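PDB 1KCF: hypothetical 30.2 KD protein c25g10.02 IN chromosome I from Schizosaccharomyces pombe, which resolves Holliday junctions as a homodimeric mitochondrial endonuclease, cutting four-way DNA junctions at the point of strand exchange and apparently helping to maintain mitochondrial DNA. Local coordinates for residues I31-V42 / W238-R249; G44-F52 / R134-L142. One frame throughout, in Å; residues are numbered along the deposited sequence.

Overall arrangement
Both contacts involve the chain around strand 42-47, the middle part of an RNase H-like sheet, but they lie on opposite sides of the chain's centre, their own centres about 25 Å apart. Contact 1 is partly buried: the end of helix 26-33 and the connector running into the strand are laid along the C-terminal helix 224-253, in a seam that is polar toward Arg249, with a water midway, and mainly apolar toward Trp238. Contact 2 is buried core, where the end of the strand and the loop after it pack on helix 128-151 largely through aliphatic side chains. The strand carries the magnesium ligand Asp46; helix 224-253 carries the other, Asp230.

Contact 1: I31-V42 / W238-R249; sequences IVDSPIYPTSRV and WMRWQAQLKHYR
Arg249 reaches across to Ser34 and grips its carbonyl oxygen side-on with two nitrogens. The stronger bond runs from Arg249 NE to Ser34 O (3.0 Å, N-H...O angle 159°), while NH2 comes to the same oxygen from the same face, well above the carbonyl plane. Arg249 NH2 also gives a weak bond to Pro35 O at 3.0 Å. The arginine chain is extended from CG to NE, which carries the guanidinium from the helix to these carbonyls. Ser34 OG turns back to donate to Ile31 O (2.7 Å), an oxygen that also takes the Ser34 amide, and Leu245 CD2 packs against the hydroxyl.

One water ties the middle together: it accepts from Tyr37 N (2.8 Å) and Arg249 NH2 and donates to Gln242 OE1. The other end of that amide, Gln242 NE2, bonds to Trp238 O, so both ends of the glutamine have partners; its chain bends at chi2 (-42°) to fold NE2 back over one face of the Trp238 indole. Beyond it the contact turns apolar. Trp238 presents its edge to the connector, with CH2 3.6 Å from Tyr37 CB and 3.3 Å from Pro38 O, and Val42 CG2 comes obliquely to Trp238 CZ3 (4.0 Å) and also meets Met239 CG. Thr39 CG2 lies against Gln242 CB.

Thus the end of the SAP region and the connector to the first RNase H-like strand pack on the C-terminal helix. Helix 6-15 joins from one end, touching Ile31 and Tyr248 through Ile12. At the other, Trp238 and Val42 both rest on Leu115 of strand 113-118.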
loop_
_atom_site.group_PDB
_atom_site.type_symbol
_atom_site.label_atom_id
_atom_site.label_comp_id
_atom_site.label_asym_id
_atom_site.label_seq_id
_atom_site.Cartn_x
_atom_site.Cartn_y
_atom_site.Cartn_z
ATOM N N ILE A 31 28.687 8.323 -2.508
ATOM C CA ILE A 31 28.667 9.487 -3.385
ATOM C C ILE A 31 28.979 9.071 -4.820
ATOM O O ILE A 31 28.165 9.265 -5.724
ATOM C CB ILE A 31 29.711 10.534 -2.929
ATOM C CG1 ILE A 31 29.371 11.016 -1.519
ATOM C CG2 ILE A 31 29.751 11.709 -3.905
ATOM C CD1 ILE A 31 30.419 11.923 -0.906
ATOM N N VAL A 32 30.158 8.493 -5.016
ATOM C CA VAL A 32 30.606 8.058 -6.334
ATOM C C VAL A 32 29.641 7.094 -7.025
ATOM O O VAL A 32 29.466 7.140 -8.246
ATOM C CB VAL A 32 31.993 7.372 -6.240
ATOM C CG1 VAL A 32 32.432 6.877 -7.613
ATOM C CG2 VAL A 32 33.018 8.345 -5.673
ATOM N N ASP A 33 29.014 6.223 -6.242
ATOM C CA ASP A 33 28.096 5.232 -6.788
ATOM C C ASP A 33 26.634 5.662 -6.831
ATOM O O ASP A 33 25.783 4.909 -7.299
ATOM C CB ASP A 33 28.229 3.927 -6.002
ATOM C CG ASP A 33 29.592 3.284 -6.176
ATOM O OD1 ASP A 33 30.115 2.720 -5.189
ATOM O OD2 ASP A 33 30.133 3.337 -7.302
ATOM N N SER A 34 26.340 6.863 -6.344
ATOM C CA SER A 34 24.967 7.366 -6.363
ATOM C C SER A 34 24.444 7.295 -7.795
ATOM O O SER A 34 25.088 7.781 -8.721
ATOM C CB SER A 34 24.930 8.815 -5.882
ATOM O OG SER A 34 25.706 9.634 -6.738
ATOM N N PRO A 35 23.267 6.684 -7.995
ATOM C CA PRO A 35 22.673 6.557 -9.330
ATOM C C PRO A 35 22.420 7.899 -10.010
ATOM O O PRO A 35 22.136 8.902 -9.351
ATOM C CB PRO A 35 21.370 5.802 -9.057
ATOM C CG PRO A 35 21.690 4.999 -7.837
ATOM C CD PRO A 35 22.444 5.991 -6.990
ATOM N N ILE A 36 22.521 7.909 -11.334
ATOM C CA ILE A 36 22.286 9.115 -12.115
ATOM C C ILE A 36 20.847 9.110 -12.613
ATOM O O ILE A 36 20.435 8.207 -13.346
ATOM C CB ILE A 36 23.236 9.188 -13.328
ATOM C CG1 ILE A 36 22.734 10.236 -14.328
ATOM C CG2 ILE A 36 23.347 7.821 -13.982
ATOM C CD1 ILE A 36 22.786 11.655 -13.813
ATOM N N TYR A 37 20.082 10.119 -12.207
ATOM C CA TYR A 37 18.690 10.223 -12.615
ATOM C C TYR A 37 18.474 11.482 -13.443
ATOM O O TYR A 37 19.255 12.427 -13.365
ATOM C CB TYR A 37 17.769 10.275 -11.391
ATOM C CG TYR A 37 17.933 9.140 -10.403
ATOM C CD1 TYR A 37 18.710 9.297 -9.255
ATOM C CD2 TYR A 37 17.281 7.917 -10.595
ATOM C CE1 TYR A 37 18.831 8.267 -8.319
ATOM C CE2 TYR A 37 17.396 6.879 -9.665
ATOM C CZ TYR A 37 18.170 7.063 -8.530
ATOM O OH TYR A 37 18.280 6.046 -7.601
ATOM N N PRO A 38 17.406 11.508 -14.257
ATOM C CA PRO A 38 17.103 12.674 -15.091
ATOM C C PRO A 38 16.664 13.823 -14.186
ATOM O O PRO A 38 16.211 13.588 -13.068
ATOM C CB PRO A 38 15.944 12.189 -15.959
ATOM C CG PRO A 38 16.090 10.697 -15.959
ATOM C CD PRO A 38 16.477 10.404 -14.544
ATOM N N THR A 39 16.801 15.058 -14.657
ATOM C CA THR A 39 16.374 16.209 -13.871
ATOM C C THR A 39 15.323 17.010 -14.625
ATOM O O THR A 39 15.087 18.169 -14.321
ATOM C CB THR A 39 17.543 17.150 -13.507
ATOM O OG1 THR A 39 18.284 17.481 -14.687
ATOM C CG2 THR A 39 18.453 16.494 -12.487
ATOM N N SER A 40 14.706 16.384 -15.621
ATOM C CA SER A 40 13.650 17.028 -16.384
ATOM C C SER A 40 12.362 16.276 -16.061
ATOM O O SER A 40 12.394 15.082 -15.765
ATOM C CB SER A 40 13.938 16.967 -17.892
ATOM O OG SER A 40 13.980 15.627 -18.363
ATOM N N ARG A 41 11.238 16.979 -16.110
ATOM C CA ARG A 41 9.941 16.381 -15.818
ATOM C C ARG A 41 9.983 15.622 -14.489
ATOM O O ARG A 41 9.696 14.429 -14.417
ATOM C CB ARG A 41 9.522 15.450 -16.960
ATOM C CG ARG A 41 9.529 16.121 -18.334
ATOM C CD ARG A 41 8.914 15.224 -19.405
ATOM N NE ARG A 41 7.454 15.196 -19.331
ATOM C CZ ARG A 41 6.665 16.200 -19.707
ATOM N NH1 ARG A 41 7.193 17.318 -20.188
ATOM N NH2 ARG A 41 5.348 16.093 -19.600
ATOM N N VAL A 42 10.360 16.341 -13.441
ATOM C CA VAL A 42 10.449 15.781 -12.104
ATOM C C VAL A 42 9.156 16.089 -11.350
ATOM O O VAL A 42 8.802 17.254 -11.154
ATOM C CB VAL A 42 11.639 16.390 -11.343
ATOM C CG1 VAL A 42 11.731 15.794 -9.949
ATOM C CG2 VAL A 42 12.932 16.138 -12.122
ATOM N N TRP A 238 15.749 18.001 -4.446
ATOM C CA TRP A 238 16.275 16.804 -5.089
ATOM C C TRP A 238 17.020 17.118 -6.390
ATOM O O TRP A 238 18.040 16.505 -6.704
ATOM C CB TRP A 238 15.133 15.833 -5.385
ATOM C CG TRP A 238 15.588 14.542 -5.980
ATOM C CD1 TRP A 238 16.032 13.440 -5.308
ATOM C CD2 TRP A 238 15.643 14.218 -7.369
ATOM N NE1 TRP A 238 16.355 12.442 -6.197
ATOM C CE2 TRP A 238 16.125 12.895 -7.475
ATOM C CE3 TRP A 238 15.332 14.914 -8.544
ATOM C CZ2 TRP A 238 16.303 12.254 -8.699
ATOM C CZ3 TRP A 238 15.509 14.276 -9.768
ATOM C CH2 TRP A 238 15.990 12.958 -9.833
ATOM N N MET A 239 16.497 18.064 -7.157
ATOM C CA MET A 239 17.131 18.423 -8.413
ATOM C C MET A 239 18.498 19.040 -8.173
ATOM O O MET A 239 19.420 18.835 -8.959
ATOM C CB MET A 239 16.239 19.384 -9.193
ATOM C CG MET A 239 14.995 18.714 -9.748
ATOM S SD MET A 239 13.734 19.897 -10.248
ATOM C CE MET A 239 14.619 20.822 -11.437
ATOM N N ARG A 240 18.635 19.787 -7.082
ATOM C CA ARG A 240 19.910 20.405 -6.767
ATOM C C ARG A 240 20.896 19.339 -6.317
ATOM O O ARG A 240 22.090 19.442 -6.603
ATOM C CB ARG A 240 19.747 21.478 -5.684
ATOM C CG ARG A 240 18.859 22.643 -6.111
ATOM C CD ARG A 240 18.918 23.802 -5.118
ATOM N NE ARG A 240 20.149 24.579 -5.251
ATOM C CZ ARG A 240 20.469 25.618 -4.486
ATOM N NH1 ARG A 240 19.650 26.016 -3.522
ATOM N NH2 ARG A 240 21.609 26.264 -4.685
ATOM N N TRP A 241 20.405 18.311 -5.625
ATOM C CA TRP A 241 21.284 17.234 -5.177
ATOM C C TRP A 241 21.915 16.584 -6.391
ATOM O O TRP A 241 23.119 16.335 -6.418
ATOM C CB TRP A 241 20.522 16.154 -4.403
ATOM C CG TRP A 241 19.903 16.611 -3.127
ATOM C CD1 TRP A 241 20.232 17.719 -2.406
ATOM C CD2 TRP A 241 18.845 15.962 -2.411
ATOM N NE1 TRP A 241 19.444 17.805 -1.285
ATOM C CE2 TRP A 241 18.581 16.741 -1.262
ATOM C CE3 TRP A 241 18.093 14.799 -2.625
ATOM C CZ2 TRP A 241 17.594 16.394 -0.329
ATOM C CZ3 TRP A 241 17.109 14.454 -1.695
ATOM C CH2 TRP A 241 16.872 15.251 -0.564
ATOM N N GLN A 242 21.092 16.308 -7.396
ATOM C CA GLN A 242 21.571 15.666 -8.612
ATOM C C GLN A 242 22.603 16.543 -9.312
ATOM O O GLN A 242 23.554 16.039 -9.909
ATOM C CB GLN A 242 20.402 15.376 -9.562
ATOM C CG GLN A 242 19.225 14.649 -8.919
ATOM C CD GLN A 242 19.659 13.542 -7.978
ATOM O OE1 GLN A 242 20.423 12.651 -8.358
ATOM N NE2 GLN A 242 19.170 13.590 -6.740
ATOM N N ALA A 243 22.407 17.855 -9.240
ATOM C CA ALA A 243 23.331 18.794 -9.860
ATOM C C ALA A 243 24.663 18.726 -9.122
ATOM O O ALA A 243 25.721 18.608 -9.740
ATOM C CB ALA A 243 22.767 20.210 -9.798
ATOM N N GLN A 244 24.602 18.798 -7.798
ATOM C CA GLN A 244 25.803 18.736 -6.981
ATOM C C GLN A 244 26.524 17.411 -7.165
ATOM O O GLN A 244 27.746 17.349 -7.067
ATOM C CB GLN A 244 25.457 18.928 -5.507
ATOM C CG GLN A 244 25.001 20.330 -5.153
ATOM C CD GLN A 244 25.887 20.979 -4.106
ATOM O OE1 GLN A 244 27.074 21.218 -4.339
ATOM N NE2 GLN A 244 25.313 21.266 -2.941
ATOM N N LEU A 245 25.770 16.350 -7.426
ATOM C CA LEU A 245 26.373 15.037 -7.621
ATOM C C LEU A 245 27.158 14.972 -8.927
ATOM O O LEU A 245 28.149 14.247 -9.028
ATOM C CB LEU A 245 25.302 13.942 -7.601
ATOM C CG LEU A 245 24.867 13.454 -6.213
ATOM C CD1 LEU A 245 23.714 12.477 -6.353
ATOM C CD2 LEU A 245 26.046 12.792 -5.505
ATOM N N LYS A 246 26.714 15.727 -9.927
ATOM C CA LYS A 246 27.403 15.745 -11.211
ATOM C C LYS A 246 28.789 16.341 -11.006
ATOM O O LYS A 246 29.685 16.139 -11.816
ATOM C CB LYS A 246 26.616 16.566 -12.224
ATOM N N HIS A 247 28.955 17.075 -9.910
ATOM C CA HIS A 247 30.230 17.695 -9.581
ATOM C C HIS A 247 31.033 16.829 -8.617
ATOM O O HIS A 247 32.217 16.574 -8.835
ATOM C CB HIS A 247 30.009 19.063 -8.927
ATOM C CG HIS A 247 29.416 20.091 -9.841
ATOM N ND1 HIS A 247 28.267 19.864 -10.570
ATOM C CD2 HIS A 247 29.789 21.363 -10.115
ATOM C CE1 HIS A 247 27.959 20.953 -11.252
ATOM N NE2 HIS A 247 28.867 21.878 -10.992
ATOM N N TYR A 248 30.375 16.367 -7.556
ATOM C CA TYR A 248 31.035 15.571 -6.524
ATOM C C TYR A 248 31.404 14.121 -6.823
ATOM O O TYR A 248 32.290 13.577 -6.169
ATOM C CB TYR A 248 30.221 15.629 -5.232
ATOM C CG TYR A 248 30.243 16.986 -4.571
ATOM C CD1 TYR A 248 29.071 17.722 -4.412
ATOM C CD2 TYR A 248 31.434 17.532 -4.093
ATOM C CE1 TYR A 248 29.086 18.968 -3.793
ATOM C CE2 TYR A 248 31.458 18.775 -3.474
ATOM C CZ TYR A 248 30.280 19.486 -3.325
ATOM O OH TYR A 248 30.287 20.710 -2.692
ATOM N N ARG A 249 30.743 13.489 -7.785
ATOM C CA ARG A 249 31.077 12.105 -8.105
ATOM C C ARG A 249 32.538 11.995 -8.526
ATOM O O ARG A 249 33.322 11.276 -7.898
ATOM C CB ARG A 249 30.189 11.559 -9.225
ATOM C CG ARG A 249 28.768 11.226 -8.804
ATOM C CD ARG A 249 28.081 10.389 -9.869
ATOM N NE ARG A 249 26.654 10.210 -9.612
ATOM C CZ ARG A 249 25.723 11.126 -9.865
ATOM N NH1 ARG A 249 26.065 12.296 -10.388
ATOM N NH2 ARG A 249 24.449 10.869 -9.600
HETATM O O HOH W 1 21.741 12.004 -10.881
#

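Contact 2: G44-F52 / R134-L142; sequences GIDLGIKNF and RVNMLESML
This is a buried helix-on-sheet contact of the RNase H-like fold shared by the RuvC resolvase family, mostly aliphatic packing with two backbone carbonyls touched by methyl groups, where strand 44-47 and the loop behind it lie against helix 134-142. The axes pass 9.9 Å apart, with directions 143° apart. Leu47 does most of the work: its CD1 presses on Glu139 CB at 3.3 Å, crossing that side chain at about a right angle, while CD2 slides past Leu142 CD1 (3.8 Å) and lies 4.2 Å from Leu138 CD1. With CG anti to the backbone N (chi1 170°) and the chain extended beyond it, Glu139 sends its carboxylate past Leu47 to a salt bridge with Arg118. Nearer the helix start, Arg134 lays its aliphatic part against Ile49 CD1, 3.5 Å from Arg134 CB. Leu138 CD1 fits between, 3.9 Å from Gly48 O, and Val135 CG1 meets Leu47 O.

Asp46, a magnesium ligand, takes no part and faces helix 224-253, which carries the other, Asp230. Leu47 and Leu142 share Met116 of the adjacent strand 113-118, Met137 and Met141 lean on helix 91-109, and Ser140 packs on Met137 of the second subunit, at the dimer interface.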
loop_
_atom_site.group_PDB
_atom_site.type_symbol
_atom_site.label_atom_id
_atom_site.label_comp_id
_atom_site.label_asym_id
_atom_site.label_seq_id
_atom_site.Cartn_x
_atom_site.Cartn_y
_atom_site.Cartn_z
ATOM N N GLY A 44 7.393 16.014 -7.926
ATOM C CA GLY A 44 7.532 15.872 -6.489
ATOM C C GLY A 44 6.162 15.757 -5.852
ATOM O O GLY A 44 5.293 16.594 -6.092
ATOM N N ILE A 45 5.964 14.724 -5.038
ATOM C CA ILE A 45 4.677 14.508 -4.390
ATOM C C ILE A 45 4.728 14.414 -2.869
ATOM O O ILE A 45 5.535 13.679 -2.298
ATOM C CB ILE A 45 4.005 13.231 -4.918
ATOM C CG1 ILE A 45 3.693 13.388 -6.405
ATOM C CG2 ILE A 45 2.733 12.949 -4.131
ATOM C CD1 ILE A 45 3.142 12.136 -7.043
ATOM N N ASP A 46 3.856 15.179 -2.227
ATOM C CA ASP A 46 3.735 15.191 -0.775
ATOM C C ASP A 46 2.465 14.419 -0.464
ATOM O O ASP A 46 1.364 14.955 -0.609
ATOM C CB ASP A 46 3.592 16.620 -0.265
ATOM C CG ASP A 46 4.788 17.071 0.525
ATOM O OD1 ASP A 46 5.215 16.323 1.427
ATOM O OD2 ASP A 46 5.294 18.177 0.245
ATOM N N LEU A 47 2.617 13.164 -0.049
ATOM C CA LEU A 47 1.471 12.312 0.244
ATOM C C LEU A 47 0.549 12.805 1.350
ATOM O O LEU A 47 0.976 13.065 2.480
ATOM C CB LEU A 47 1.928 10.893 0.573
ATOM C CG LEU A 47 2.545 10.100 -0.578
ATOM C CD1 LEU A 47 3.080 8.780 -0.048
ATOM C CD2 LEU A 47 1.503 9.875 -1.661
ATOM N N GLY A 48 -0.725 12.910 0.992
ATOM C CA GLY A 48 -1.761 13.345 1.906
ATOM C C GLY A 48 -3.063 13.148 1.158
ATOM O O GLY A 48 -3.052 13.019 -0.065
ATOM N N ILE A 49 -4.182 13.106 1.863
ATOM C CA ILE A 49 -5.458 12.927 1.185
ATOM C C ILE A 49 -6.186 14.260 1.065
ATOM O O ILE A 49 -6.566 14.668 -0.030
ATOM C CB ILE A 49 -6.334 11.895 1.925
ATOM C CG1 ILE A 49 -5.627 10.536 1.913
ATOM C CG2 ILE A 49 -7.697 11.781 1.252
ATOM C CD1 ILE A 49 -6.343 9.449 2.681
ATOM N N LYS A 50 -6.356 14.956 2.182
ATOM C CA LYS A 50 -7.044 16.236 2.143
ATOM C C LYS A 50 -6.100 17.375 1.784
ATOM O O LYS A 50 -6.540 18.498 1.529
ATOM C CB LYS A 50 -7.752 16.498 3.477
ATOM C CG LYS A 50 -8.864 15.483 3.751
ATOM C CD LYS A 50 -9.697 15.837 4.970
ATOM C CE LYS A 50 -10.789 14.791 5.196
ATOM N NZ LYS A 50 -11.667 15.116 6.358
ATOM N N ASN A 51 -4.801 17.085 1.758
ATOM C CA ASN A 51 -3.811 18.091 1.390
ATOM C C ASN A 51 -2.701 17.486 0.534
ATOM O O ASN A 51 -1.507 17.652 0.811
ATOM C CB ASN A 51 -3.213 18.770 2.629
ATOM C CG ASN A 51 -2.422 17.821 3.501
ATOM O OD1 ASN A 51 -1.662 18.256 4.365
ATOM N ND2 ASN A 51 -2.600 16.522 3.291
ATOM N N PHE A 52 -3.113 16.768 -0.503
ATOM C CA PHE A 52 -2.178 16.152 -1.434
ATOM C C PHE A 52 -1.490 17.314 -2.133
ATOM O O PHE A 52 -2.151 18.218 -2.639
ATOM C CB PHE A 52 -2.944 15.306 -2.457
ATOM C CG PHE A 52 -2.066 14.632 -3.479
ATOM C CD1 PHE A 52 -1.429 13.432 -3.186
ATOM C CD2 PHE A 52 -1.887 15.194 -4.737
ATOM C CE1 PHE A 52 -0.625 12.799 -4.137
ATOM C CE2 PHE A 52 -1.088 14.573 -5.692
ATOM C CZ PHE A 52 -0.456 13.372 -5.394
ATOM N N ARG A 134 -3.852 5.991 6.595
ATOM C CA ARG A 134 -4.223 6.574 5.311
ATOM C C ARG A 134 -3.020 6.803 4.400
ATOM O O ARG A 134 -3.021 6.367 3.254
ATOM C CB ARG A 134 -4.934 7.913 5.512
ATOM C CG ARG A 134 -6.186 7.856 6.355
ATOM C CD ARG A 134 -6.721 9.266 6.575
ATOM N NE ARG A 134 -7.814 9.301 7.542
ATOM C CZ ARG A 134 -8.487 10.400 7.868
ATOM N NH1 ARG A 134 -8.177 11.559 7.303
ATOM N NH2 ARG A 134 -9.467 10.342 8.761
ATOM N N VAL A 135 -2.000 7.491 4.905
ATOM C CA VAL A 135 -0.820 7.781 4.098
ATOM C C VAL A 135 0.038 6.558 3.797
ATOM O O VAL A 135 0.657 6.484 2.735
ATOM C CB VAL A 135 0.073 8.865 4.755
ATOM C CG1 VAL A 135 -0.698 10.169 4.857
ATOM C CG2 VAL A 135 0.536 8.406 6.137
ATOM N N ASN A 136 0.091 5.606 4.723
ATOM C CA ASN A 136 0.883 4.404 4.486
ATOM C C ASN A 136 0.226 3.588 3.376
ATOM O O ASN A 136 0.902 3.008 2.526
ATOM C CB ASN A 136 0.979 3.550 5.757
ATOM C CG ASN A 136 1.791 4.219 6.852
ATOM O OD1 ASN A 136 2.502 5.196 6.609
ATOM N ND2 ASN A 136 1.700 3.685 8.066
ATOM N N MET A 137 -1.101 3.558 3.399
ATOM C CA MET A 137 -1.875 2.817 2.422
ATOM C C MET A 137 -1.736 3.427 1.031
ATOM O O MET A 137 -1.534 2.712 0.053
ATOM C CB MET A 137 -3.348 2.801 2.833
ATOM C CG MET A 137 -4.117 1.621 2.289
ATOM S SD MET A 137 -5.835 1.611 2.802
ATOM C CE MET A 137 -5.639 1.480 4.586
ATOM N N LEU A 138 -1.854 4.749 0.959
ATOM C CA LEU A 138 -1.743 5.478 -0.298
ATOM C C LEU A 138 -0.374 5.225 -0.919
ATOM O O LEU A 138 -0.262 4.842 -2.081
ATOM C CB LEU A 138 -1.917 6.978 -0.053
ATOM C CG LEU A 138 -2.817 7.746 -1.022
ATOM C CD1 LEU A 138 -2.583 9.240 -0.834
ATOM C CD2 LEU A 138 -2.513 7.345 -2.456
ATOM N N GLU A 139 0.665 5.442 -0.127
ATOM C CA GLU A 139 2.031 5.232 -0.576
ATOM C C GLU A 139 2.222 3.806 -1.084
ATOM O O GLU A 139 2.735 3.592 -2.182
ATOM C CB GLU A 139 3.003 5.504 0.576
ATOM C CG GLU A 139 4.436 5.081 0.310
ATOM C CD GLU A 139 5.362 5.395 1.474
ATOM O OE1 GLU A 139 5.710 6.581 1.651
ATOM O OE2 GLU A 139 5.736 4.463 2.217
ATOM N N SER A 140 1.805 2.838 -0.273
ATOM C CA SER A 140 1.936 1.426 -0.612
ATOM C C SER A 140 1.266 1.050 -1.925
ATOM O O SER A 140 1.848 0.338 -2.740
ATOM C CB SER A 140 1.360 0.555 0.502
ATOM O OG SER A 140 2.139 0.657 1.673
ATOM N N MET A 141 0.038 1.518 -2.118
ATOM C CA MET A 141 -0.702 1.209 -3.331
ATOM C C MET A 141 -0.076 1.846 -4.571
ATOM O O MET A 141 0.033 1.199 -5.615
ATOM C CB MET A 141 -2.165 1.641 -3.177
ATOM C CG MET A 141 -2.885 0.903 -2.047
ATOM S SD MET A 141 -4.659 1.219 -1.958
ATOM C CE MET A 141 -5.212 -0.189 -0.994
ATOM N N LEU A 142 0.341 3.104 -4.450
ATOM C CA LEU A 142 0.969 3.807 -5.563
ATOM C C LEU A 142 2.231 3.073 -6.005
ATOM O O LEU A 142 2.510 2.975 -7.198
ATOM C CB LEU A 142 1.313 5.246 -5.165
ATOM C CG LEU A 142 0.129 6.206 -5.005
ATOM C CD1 LEU A 142 0.644 7.577 -4.610
ATOM C CD2 LEU A 142 -0.657 6.291 -6.311
#